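Local coordinates for L0028 (Mitochondria associated protein) (PDB 3GCG) that probably acts as a guanine nucleotide exchange factor of the bacterial IpaB/EvcA effector family, switching on a host Rho-type GTPase, at residues 104-118 and 127-139. Residues are numbered along the deposited sequence; the frame is centred on the assembly and turned at random.
Sequences LQSNKYFNQKVDEQC and RFNTQTKMIEQVS
Knobs-into-holes packing joins helix 108-118 to helix 124-146, with F110 set among Q131, M134, I135 and V138. The axes of 108-118 and 127-139 come within 9.7 Å, their directions 124° apart, closer to antiparallel than parallel. With F110 CG anti to the backbone N (chi1 175°), the ring reaches over to the partner helix: its CE1 lies 3.7 Å from V138 CG2, a methyl at the ring edge, while CE2 meets I135 CG1 obliquely at 3.6 Å. L104, from helix 99-105, puts CB over one ring face and CD1 against V138 CB. In the mainly helical fold of this effector family, the two helices before 124-146 thus bear on it through one apolar patch, with L23 of helix 20-32 also against L104 and V138. Toward the C-terminal end of helix 108-118, M134 SD packs 3.4 Å from Q117 CG.

N111 makes a polar link beside this apolar patch. Its OD1 receives Q131 NE2 at 2.9 Å on an in-plane lone pair (N-H...O 147°), while ND2 donates to Q105 O and N107 O, tying the chain just ahead of helix 108-118 to its first turn. Were N111 cut back to an alanine, Q131 NE2 would probably lose this acceptor and the carbonyls of Q105 and N107 their side-chain donor. Water 1 links Q131 OE1 to Q105 NE2, whereas Q105 OE1 bonds a basic side chain of the other protein's chain. R127 sits among N111, V114, D115 and C118, V114 CG1 lying over one guanidinium face; its salt bridge to D115 is modelled too short, leaving the exact placement doubtful.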
ATOM      1  N   LEU B 104      -9.807  -6.210  -7.004  1.00 14.72           N
ATOM      2  CA  LEU B 104      -9.610  -7.244  -8.025  1.00 15.85           C
ATOM      3  C   LEU B 104      -8.692  -8.373  -7.559  1.00 18.11           C
ATOM      4  O   LEU B 104      -8.928  -9.547  -7.860  1.00 17.16           O
ATOM      5  CB  LEU B 104      -9.032  -6.632  -9.304  1.00 16.06           C
ATOM      6  CG  LEU B 104      -9.876  -5.584 -10.041  1.00 15.82           C
ATOM      7  CD1 LEU B 104      -9.061  -4.939 -11.169  1.00 11.46           C
ATOM      8  CD2 LEU B 104     -11.146  -6.249 -10.579  1.00 15.13           C
ATOM      9  N   GLN B 105      -7.655  -8.015  -6.807  1.00 18.63           N
ATOM     10  CA  GLN B 105      -6.680  -8.984  -6.321  1.00 18.15           C
ATOM     11  C   GLN B 105      -7.292 -10.208  -5.643  1.00 18.83           C
ATOM     12  O   GLN B 105      -6.768 -11.319  -5.778  1.00 16.43           O
ATOM     13  CB  GLN B 105      -5.696  -8.280  -5.377  1.00 19.35           C
ATOM     14  CG  GLN B 105      -4.510  -9.123  -4.915  1.00 19.89           C
ATOM     15  CD  GLN B 105      -4.873 -10.080  -3.802  1.00 20.24           C
ATOM     16  OE1 GLN B 105      -5.617  -9.728  -2.885  1.00 22.03           O
ATOM     17  NE2 GLN B 105      -4.341 -11.293  -3.864  1.00 20.72           N
ATOM     18  N   SER B 106      -8.393 -10.016  -4.918  1.00 17.84           N
ATOM     19  CA  SER B 106      -9.036 -11.131  -4.231  1.00 19.16           C
ATOM     20  C   SER B 106     -10.435 -11.457  -4.765  1.00 18.66           C
ATOM     21  O   SER B 106     -11.253 -12.068  -4.072  1.00 18.58           O
ATOM     22  CB  SER B 106      -9.099 -10.858  -2.722  1.00 19.57           C
ATOM     23  OG  SER B 106      -9.772  -9.646  -2.429  1.00 19.30           O
ATOM     24  N   ASN B 107     -10.696 -11.055  -6.002  1.00 18.29           N
ATOM     25  CA  ASN B 107     -11.982 -11.301  -6.647  1.00 19.32           C
ATOM     26  C   ASN B 107     -11.927 -12.608  -7.450  1.00 18.91           C
ATOM     27  O   ASN B 107     -11.000 -12.828  -8.226  1.00 19.17           O
ATOM     28  CB  ASN B 107     -12.321 -10.109  -7.550  1.00 18.80           C
ATOM     29  CG  ASN B 107     -13.619 -10.295  -8.309  1.00 19.97           C
ATOM     30  OD1 ASN B 107     -13.632 -10.812  -9.431  1.00 20.04           O
ATOM     31  ND2 ASN B 107     -14.724  -9.876  -7.698  1.00 15.37           N
ATOM     32  N   LYS B 108     -12.922 -13.470  -7.250  1.00 22.31           N
ATOM     33  CA  LYS B 108     -13.000 -14.775  -7.925  1.00 23.65           C
ATOM     34  C   LYS B 108     -13.053 -14.679  -9.442  1.00 23.14           C
ATOM     35  O   LYS B 108     -12.226 -15.266 -10.147  1.00 24.97           O
ATOM     36  CB  LYS B 108     -14.243 -15.541  -7.471  1.00 26.01           C
ATOM     37  CG  LYS B 108     -14.405 -15.707  -5.983  1.00 31.87           C
ATOM     38  CD  LYS B 108     -15.767 -16.321  -5.674  1.00 33.84           C
ATOM     39  CE  LYS B 108     -16.076 -16.266  -4.187  1.00 37.03           C
ATOM     40  NZ  LYS B 108     -17.435 -16.803  -3.880  1.00 41.09           N
ATOM     41  N   TYR B 109     -14.052 -13.957  -9.938  1.00 20.81           N
ATOM     42  CA  TYR B 109     -14.246 -13.786 -11.373  1.00 19.86           C
ATOM     43  C   TYR B 109     -12.970 -13.288 -12.048  1.00 19.00           C
ATOM     44  O   TYR B 109     -12.534 -13.835 -13.063  1.00 17.03           O
ATOM     45  CB  TYR B 109     -15.407 -12.812 -11.617  1.00 20.68           C
ATOM     46  CG  TYR B 109     -15.664 -12.475 -13.071  1.00 20.35           C
ATOM     47  CD1 TYR B 109     -15.773 -13.476 -14.035  1.00 20.14           C
ATOM     48  CD2 TYR B 109     -15.833 -11.149 -13.477  1.00 21.95           C
ATOM     49  CE1 TYR B 109     -16.046 -13.167 -15.376  1.00 21.34           C
ATOM     50  CE2 TYR B 109     -16.106 -10.825 -14.809  1.00 21.05           C
ATOM     51  CZ  TYR B 109     -16.209 -11.839 -15.750  1.00 22.07           C
ATOM     52  OH  TYR B 109     -16.463 -11.520 -17.059  1.00 23.68           O
ATOM     53  N   PHE B 110     -12.374 -12.246 -11.479  1.00 18.60           N
ATOM     54  CA  PHE B 110     -11.143 -11.684 -12.014  1.00 19.14           C
ATOM     55  C   PHE B 110      -9.989 -12.687 -12.024  1.00 20.57           C
ATOM     56  O   PHE B 110      -9.266 -12.807 -13.011  1.00 21.92           O
ATOM     57  CB  PHE B 110     -10.706 -10.476 -11.195  1.00 16.83           C
ATOM     58  CG  PHE B 110      -9.374  -9.923 -11.621  1.00 17.36           C
ATOM     59  CD1 PHE B 110      -9.269  -9.137 -12.767  1.00 13.67           C
ATOM     60  CD2 PHE B 110      -8.216 -10.222 -10.896  1.00 10.72           C
ATOM     61  CE1 PHE B 110      -8.031  -8.658 -13.186  1.00 15.55           C
ATOM     62  CE2 PHE B 110      -6.980  -9.748 -11.304  1.00 13.48           C
ATOM     63  CZ  PHE B 110      -6.883  -8.965 -12.452  1.00 14.78           C
ATOM     64  N   ASN B 111      -9.807 -13.402 -10.920  1.00 21.19           N
ATOM     65  CA  ASN B 111      -8.713 -14.365 -10.840  1.00 21.53           C
ATOM     66  C   ASN B 111      -8.896 -15.582 -11.736  1.00 22.24           C
ATOM     67  O   ASN B 111      -7.916 -16.211 -12.148  1.00 19.59           O
ATOM     68  CB  ASN B 111      -8.481 -14.772  -9.384  1.00 19.79           C
ATOM     69  CG  ASN B 111      -7.625 -13.753  -8.638  1.00 22.34           C
ATOM     70  OD1 ASN B 111      -6.447 -13.580  -8.943  1.00 21.89           O
ATOM     71  ND2 ASN B 111      -8.220 -13.065  -7.674  1.00 21.46           N
ATOM     72  N   GLN B 112     -10.151 -15.907 -12.048  1.00 24.06           N
ATOM     73  CA  GLN B 112     -10.449 -17.020 -12.941  1.00 25.71           C
ATOM     74  C   GLN B 112      -9.874 -16.606 -14.299  1.00 26.89           C
ATOM     75  O   GLN B 112      -9.312 -17.427 -15.030  1.00 28.72           O
ATOM     76  CB  GLN B 112     -11.969 -17.235 -13.015  1.00 29.51           C
ATOM     77  CG  GLN B 112     -12.465 -18.266 -14.038  1.00 32.00           C
ATOM     78  CD  GLN B 112     -11.736 -19.605 -13.973  1.00 32.73           C
ATOM     79  OE1 GLN B 112     -11.231 -20.008 -12.929  1.00 32.35           O
ATOM     80  NE2 GLN B 112     -11.698 -20.305 -15.099  1.00 33.93           N
ATOM     81  N   LYS B 113      -9.990 -15.317 -14.615  1.00 26.38           N
ATOM     82  CA  LYS B 113      -9.458 -14.780 -15.867  1.00 24.42           C
ATOM     83  C   LYS B 113      -7.927 -14.757 -15.817  1.00 23.50           C
ATOM     84  O   LYS B 113      -7.258 -14.944 -16.835  1.00 21.98           O
ATOM     85  CB  LYS B 113      -9.988 -13.360 -16.110  1.00 25.35           C
ATOM     86  CG  LYS B 113     -11.483 -13.278 -16.389  1.00 25.93           C
ATOM     87  CD  LYS B 113     -11.849 -13.881 -17.736  1.00 23.86           C
ATOM     88  CE  LYS B 113     -13.344 -13.803 -17.977  1.00 26.82           C
ATOM     89  NZ  LYS B 113     -13.722 -14.357 -19.301  1.00 29.92           N
ATOM     90  N   VAL B 114      -7.372 -14.514 -14.637  1.00 24.11           N
ATOM     91  CA  VAL B 114      -5.916 -14.501 -14.476  1.00 25.91           C
ATOM     92  C   VAL B 114      -5.382 -15.897 -14.810  1.00 27.96           C
ATOM     93  O   VAL B 114      -4.405 -16.047 -15.551  1.00 26.96           O
ATOM     94  CB  VAL B 114      -5.506 -14.145 -13.024  1.00 23.64           C
ATOM     95  CG1 VAL B 114      -4.028 -14.392 -12.821  1.00 21.64           C
ATOM     96  CG2 VAL B 114      -5.841 -12.695 -12.734  1.00 24.78           C
ATOM     97  N   ASP B 115      -6.025 -16.915 -14.250  1.00 30.16           N
ATOM     98  CA  ASP B 115      -5.624 -18.287 -14.512  1.00 32.34           C
ATOM     99  C   ASP B 115      -5.697 -18.554 -16.009  1.00 33.28           C
ATOM    100  O   ASP B 115      -4.687 -18.859 -16.645  1.00 34.82           O
ATOM    101  CB  ASP B 115      -6.534 -19.259 -13.769  1.00 32.40           C
ATOM    102  CG  ASP B 115      -6.457 -19.084 -12.271  1.00 36.15           C
ATOM    103  OD1 ASP B 115      -5.343 -18.830 -11.779  1.00 33.50           O
ATOM    104  OD2 ASP B 115      -7.498 -19.214 -11.586  1.00 38.28           O
ATOM    105  N   GLU B 116      -6.894 -18.432 -16.567  1.00 34.24           N
ATOM    106  CA  GLU B 116      -7.089 -18.651 -17.993  1.00 36.34           C
ATOM    107  C   GLU B 116      -5.977 -17.990 -18.800  1.00 37.07           C
ATOM    108  O   GLU B 116      -5.478 -18.555 -19.767  1.00 37.66           O
ATOM    109  CB  GLU B 116      -8.438 -18.082 -18.429  1.00 35.91           C
ATOM    110  CG  GLU B 116      -9.643 -18.860 -17.931  1.00 35.83           C
ATOM    111  CD  GLU B 116     -10.946 -18.131 -18.199  1.00 36.09           C
ATOM    112  OE1 GLU B 116     -10.964 -17.266 -19.103  1.00 35.85           O
ATOM    113  OE2 GLU B 116     -11.952 -18.425 -17.513  1.00 38.05           O
ATOM    114  N   GLN B 117      -5.589 -16.792 -18.377  1.00 39.88           N
ATOM    115  CA  GLN B 117      -4.553 -16.008 -19.042  1.00 41.91           C
ATOM    116  C   GLN B 117      -3.128 -16.526 -18.855  1.00 43.27           C
ATOM    117  O   GLN B 117      -2.285 -16.350 -19.735  1.00 44.48           O
ATOM    118  CB  GLN B 117      -4.634 -14.561 -18.558  1.00 43.04           C
ATOM    119  CG  GLN B 117      -3.419 -13.702 -18.872  1.00 45.63           C
ATOM    120  CD  GLN B 117      -3.605 -12.820 -20.093  1.00 48.02           C
ATOM    121  OE1 GLN B 117      -2.938 -11.787 -20.227  1.00 49.45           O
ATOM    122  NE2 GLN B 117      -4.505 -13.219 -20.993  1.00 46.48           N
ATOM    123  N   CYS B 118      -2.849 -17.137 -17.709  1.00 44.30           N
ATOM    124  CA  CYS B 118      -1.515 -17.668 -17.441  1.00 45.59           C
ATOM    125  C   CYS B 118      -1.301 -18.926 -18.263  1.00 47.55           C
ATOM    126  O   CYS B 118      -0.168 -19.351 -18.502  1.00 47.47           O
ATOM    127  CB  CYS B 118      -1.349 -17.990 -15.955  1.00 43.86           C
ATOM    128  SG  CYS B 118      -1.107 -16.544 -14.917  1.00 43.28           S
ATOM    129  N   ARG B 127       2.806 -16.119 -12.560  1.00 25.20           N
ATOM    130  CA  ARG B 127       1.368 -15.979 -12.380  1.00 26.06           C
ATOM    131  C   ARG B 127       1.072 -14.673 -11.642  1.00 24.13           C
ATOM    132  O   ARG B 127       0.181 -13.920 -12.024  1.00 24.50           O
ATOM    133  CB  ARG B 127       0.810 -17.157 -11.575  1.00 29.00           C
ATOM    134  CG  ARG B 127      -0.153 -16.723 -10.468  1.00 36.13           C
ATOM    135  CD  ARG B 127      -1.587 -17.173 -10.705  1.00 38.77           C
ATOM    136  NE  ARG B 127      -2.542 -16.271 -10.059  1.00 42.36           N
ATOM    137  CZ  ARG B 127      -3.822 -16.561  -9.854  1.00 42.33           C
ATOM    138  NH1 ARG B 127      -4.297 -17.732 -10.233  1.00 42.57           N
ATOM    139  NH2 ARG B 127      -4.634 -15.677  -9.296  1.00 42.03           N
ATOM    140  N   PHE B 128       1.832 -14.414 -10.584  1.00 22.13           N
ATOM    141  CA  PHE B 128       1.654 -13.208  -9.787  1.00 21.78           C
ATOM    142  C   PHE B 128       1.881 -11.943 -10.616  1.00 21.30           C
ATOM    143  O   PHE B 128       1.089 -11.012 -10.561  1.00 20.64           O
ATOM    144  CB  PHE B 128       2.610 -13.217  -8.587  1.00 18.34           C
ATOM    145  CG  PHE B 128       2.353 -12.115  -7.595  1.00 17.05           C
ATOM    146  CD1 PHE B 128       1.523 -12.330  -6.491  1.00 15.04           C
ATOM    147  CD2 PHE B 128       2.955 -10.867  -7.749  1.00 14.16           C
ATOM    148  CE1 PHE B 128       1.300 -11.313  -5.550  1.00 14.96           C
ATOM    149  CE2 PHE B 128       2.736  -9.838  -6.812  1.00 15.91           C
ATOM    150  CZ  PHE B 128       1.912 -10.062  -5.711  1.00 12.90           C
ATOM    151  N   ASN B 129       2.966 -11.906 -11.378  1.00 23.26           N
ATOM    152  CA  ASN B 129       3.237 -10.731 -12.199  1.00 24.35           C
ATOM    153  C   ASN B 129       2.123 -10.530 -13.222  1.00 22.51           C
ATOM    154  O   ASN B 129       1.699  -9.409 -13.481  1.00 22.79           O
ATOM    155  CB  ASN B 129       4.596 -10.860 -12.884  1.00 23.23           C
ATOM    156  CG  ASN B 129       5.740 -10.802 -11.894  1.00 27.87           C
ATOM    157  OD1 ASN B 129       5.549 -10.418 -10.733  1.00 28.34           O
ATOM    158  ND2 ASN B 129       6.936 -11.172 -12.341  1.00 27.27           N
ATOM    159  N   THR B 130       1.643 -11.627 -13.787  1.00 24.06           N
ATOM    160  CA  THR B 130       0.555 -11.575 -14.752  1.00 23.25           C
ATOM    161  C   THR B 130      -0.655 -10.989 -14.036  1.00 23.67           C
ATOM    162  O   THR B 130      -1.370 -10.155 -14.593  1.00 23.16           O
ATOM    163  CB  THR B 130       0.236 -13.000 -15.294  1.00 25.36           C
ATOM    164  OG1 THR B 130       1.283 -13.404 -16.191  1.00 26.49           O
ATOM    165  CG2 THR B 130      -1.105 -13.032 -16.030  1.00 23.12           C
ATOM    166  N   GLN B 131      -0.872 -11.405 -12.789  1.00 21.29           N
ATOM    167  CA  GLN B 131      -1.998 -10.886 -12.024  1.00 20.49           C
ATOM    168  C   GLN B 131      -1.900  -9.376 -11.835  1.00 19.55           C
ATOM    169  O   GLN B 131      -2.882  -8.652 -12.035  1.00 15.65           O
ATOM    170  CB  GLN B 131      -2.085 -11.540 -10.642  1.00 20.04           C
ATOM    171  CG  GLN B 131      -3.166 -10.912  -9.758  1.00 18.57           C
ATOM    172  CD  GLN B 131      -3.111 -11.369  -8.312  1.00 19.35           C
ATOM    173  OE1 GLN B 131      -2.163 -11.065  -7.589  1.00 17.90           O
ATOM    174  NE2 GLN B 131      -4.136 -12.103  -7.881  1.00 16.91           N
ATOM    175  N   THR B 132      -0.718  -8.905 -11.444  1.00 20.68           N
ATOM    176  CA  THR B 132      -0.525  -7.478 -11.211  1.00 21.88           C
ATOM    177  C   THR B 132      -0.690  -6.687 -12.499  1.00 22.03           C
ATOM    178  O   THR B 132      -1.245  -5.593 -12.491  1.00 22.85           O
ATOM    179  CB  THR B 132       0.856  -7.175 -10.617  1.00 21.84           C
ATOM    180  OG1 THR B 132       1.844  -7.262 -11.644  1.00 30.37           O
ATOM    181  CG2 THR B 132       1.193  -8.167  -9.543  1.00 18.42           C
ATOM    182  N   LYS B 133      -0.208  -7.236 -13.610  1.00 23.01           N
ATOM    183  CA  LYS B 133      -0.341  -6.542 -14.884  1.00 23.61           C
ATOM    184  C   LYS B 133      -1.807  -6.428 -15.278  1.00 22.03           C
ATOM    185  O   LYS B 133      -2.248  -5.389 -15.753  1.00 19.98           O
ATOM    186  CB  LYS B 133       0.432  -7.271 -15.981  1.00 26.97           C
ATOM    187  CG  LYS B 133       1.939  -7.052 -15.914  1.00 32.82           C
ATOM    188  CD  LYS B 133       2.593  -7.423 -17.234  1.00 36.80           C
ATOM    189  CE  LYS B 133       4.057  -7.001 -17.270  1.00 40.71           C
ATOM    190  NZ  LYS B 133       4.603  -7.017 -18.665  1.00 42.26           N
ATOM    191  N   MET B 134      -2.558  -7.505 -15.078  1.00 21.50           N
ATOM    192  CA  MET B 134      -3.975  -7.508 -15.407  1.00 21.19           C
ATOM    193  C   MET B 134      -4.739  -6.607 -14.442  1.00 20.01           C
ATOM    194  O   MET B 134      -5.733  -6.003 -14.819  1.00 19.39           O
ATOM    195  CB  MET B 134      -4.527  -8.938 -15.373  1.00 21.59           C
ATOM    196  CG  MET B 134      -4.173  -9.752 -16.621  1.00 22.07           C
ATOM    197  SD  MET B 134      -4.614 -11.511 -16.524  1.00 24.13           S
ATOM    198  CE  MET B 134      -6.430 -11.444 -16.781  1.00 20.02           C
ATOM    199  N   ILE B 135      -4.272  -6.513 -13.200  1.00 20.73           N
ATOM    200  CA  ILE B 135      -4.930  -5.648 -12.221  1.00 20.76           C
ATOM    201  C   ILE B 135      -4.807  -4.191 -12.667  1.00 20.99           C
ATOM    202  O   ILE B 135      -5.754  -3.411 -12.540  1.00 22.50           O
ATOM    203  CB  ILE B 135      -4.316  -5.804 -10.791  1.00 17.87           C
ATOM    204  CG1 ILE B 135      -4.833  -7.086 -10.141  1.00 15.50           C
ATOM    205  CG2 ILE B 135      -4.666  -4.598  -9.924  1.00 14.01           C
ATOM    206  CD1 ILE B 135      -4.313  -7.312  -8.742  1.00 15.78           C
ATOM    207  N   GLU B 136      -3.645  -3.823 -13.189  1.00 19.79           N
ATOM    208  CA  GLU B 136      -3.449  -2.456 -13.652  1.00 21.91           C
ATOM    209  C   GLU B 136      -4.412  -2.161 -14.809  1.00 23.40           C
ATOM    210  O   GLU B 136      -5.137  -1.165 -14.790  1.00 22.71           O
ATOM    211  CB  GLU B 136      -2.004  -2.252 -14.114  1.00 22.58           C
ATOM    212  CG  GLU B 136      -1.722  -0.859 -14.661  1.00 27.67           C
ATOM    213  CD  GLU B 136      -1.768   0.233 -13.596  1.00 29.87           C
ATOM    214  OE1 GLU B 136      -2.080   1.392 -13.951  1.00 29.97           O
ATOM    215  OE2 GLU B 136      -1.476  -0.058 -12.412  1.00 31.78           O
ATOM    216  N   GLN B 137      -4.424  -3.044 -15.805  1.00 23.86           N
ATOM    217  CA  GLN B 137      -5.282  -2.884 -16.976  1.00 25.72           C
ATOM    218  C   GLN B 137      -6.776  -2.816 -16.693  1.00 23.47           C
ATOM    219  O   GLN B 137      -7.464  -1.936 -17.199  1.00 23.92           O
ATOM    220  CB  GLN B 137      -5.045  -4.017 -17.978  1.00 29.95           C
ATOM    221  CG  GLN B 137      -3.621  -4.130 -18.489  1.00 38.76           C
ATOM    222  CD  GLN B 137      -3.500  -5.060 -19.689  1.00 42.72           C
ATOM    223  OE1 GLN B 137      -4.081  -6.147 -19.712  1.00 45.21           O
ATOM    224  NE2 GLN B 137      -2.731  -4.635 -20.691  1.00 45.71           N
ATOM    225  N   VAL B 138      -7.277  -3.753 -15.896  1.00 21.83           N
ATOM    226  CA  VAL B 138      -8.704  -3.812 -15.587  1.00 21.38           C
ATOM    227  C   VAL B 138      -9.228  -2.703 -14.661  1.00 20.20           C
ATOM    228  O   VAL B 138     -10.360  -2.236 -14.824  1.00 16.39           O
ATOM    229  CB  VAL B 138      -9.071  -5.201 -15.009  1.00 20.48           C
ATOM    230  CG1 VAL B 138     -10.569  -5.323 -14.842  1.00 20.85           C
ATOM    231  CG2 VAL B 138      -8.571  -6.291 -15.944  1.00 21.47           C
ATOM    232  N   SER B 139      -8.427  -2.276 -13.692  1.00 20.39           N
ATOM    233  CA  SER B 139      -8.893  -1.209 -12.808  1.00 23.82           C
ATOM    234  C   SER B 139      -8.961   0.095 -13.595  1.00 23.17           C
ATOM    235  O   SER B 139      -9.855   0.906 -13.383  1.00 22.00           O
ATOM    236  CB  SER B 139      -7.979  -1.047 -11.584  1.00 23.19           C
ATOM    237  OG  SER B 139      -6.661  -0.728 -11.962  1.00 26.28           O
TER
HETATM  238  O   HOH W   1      -2.125 -12.732  -5.418  1.00 31.08           O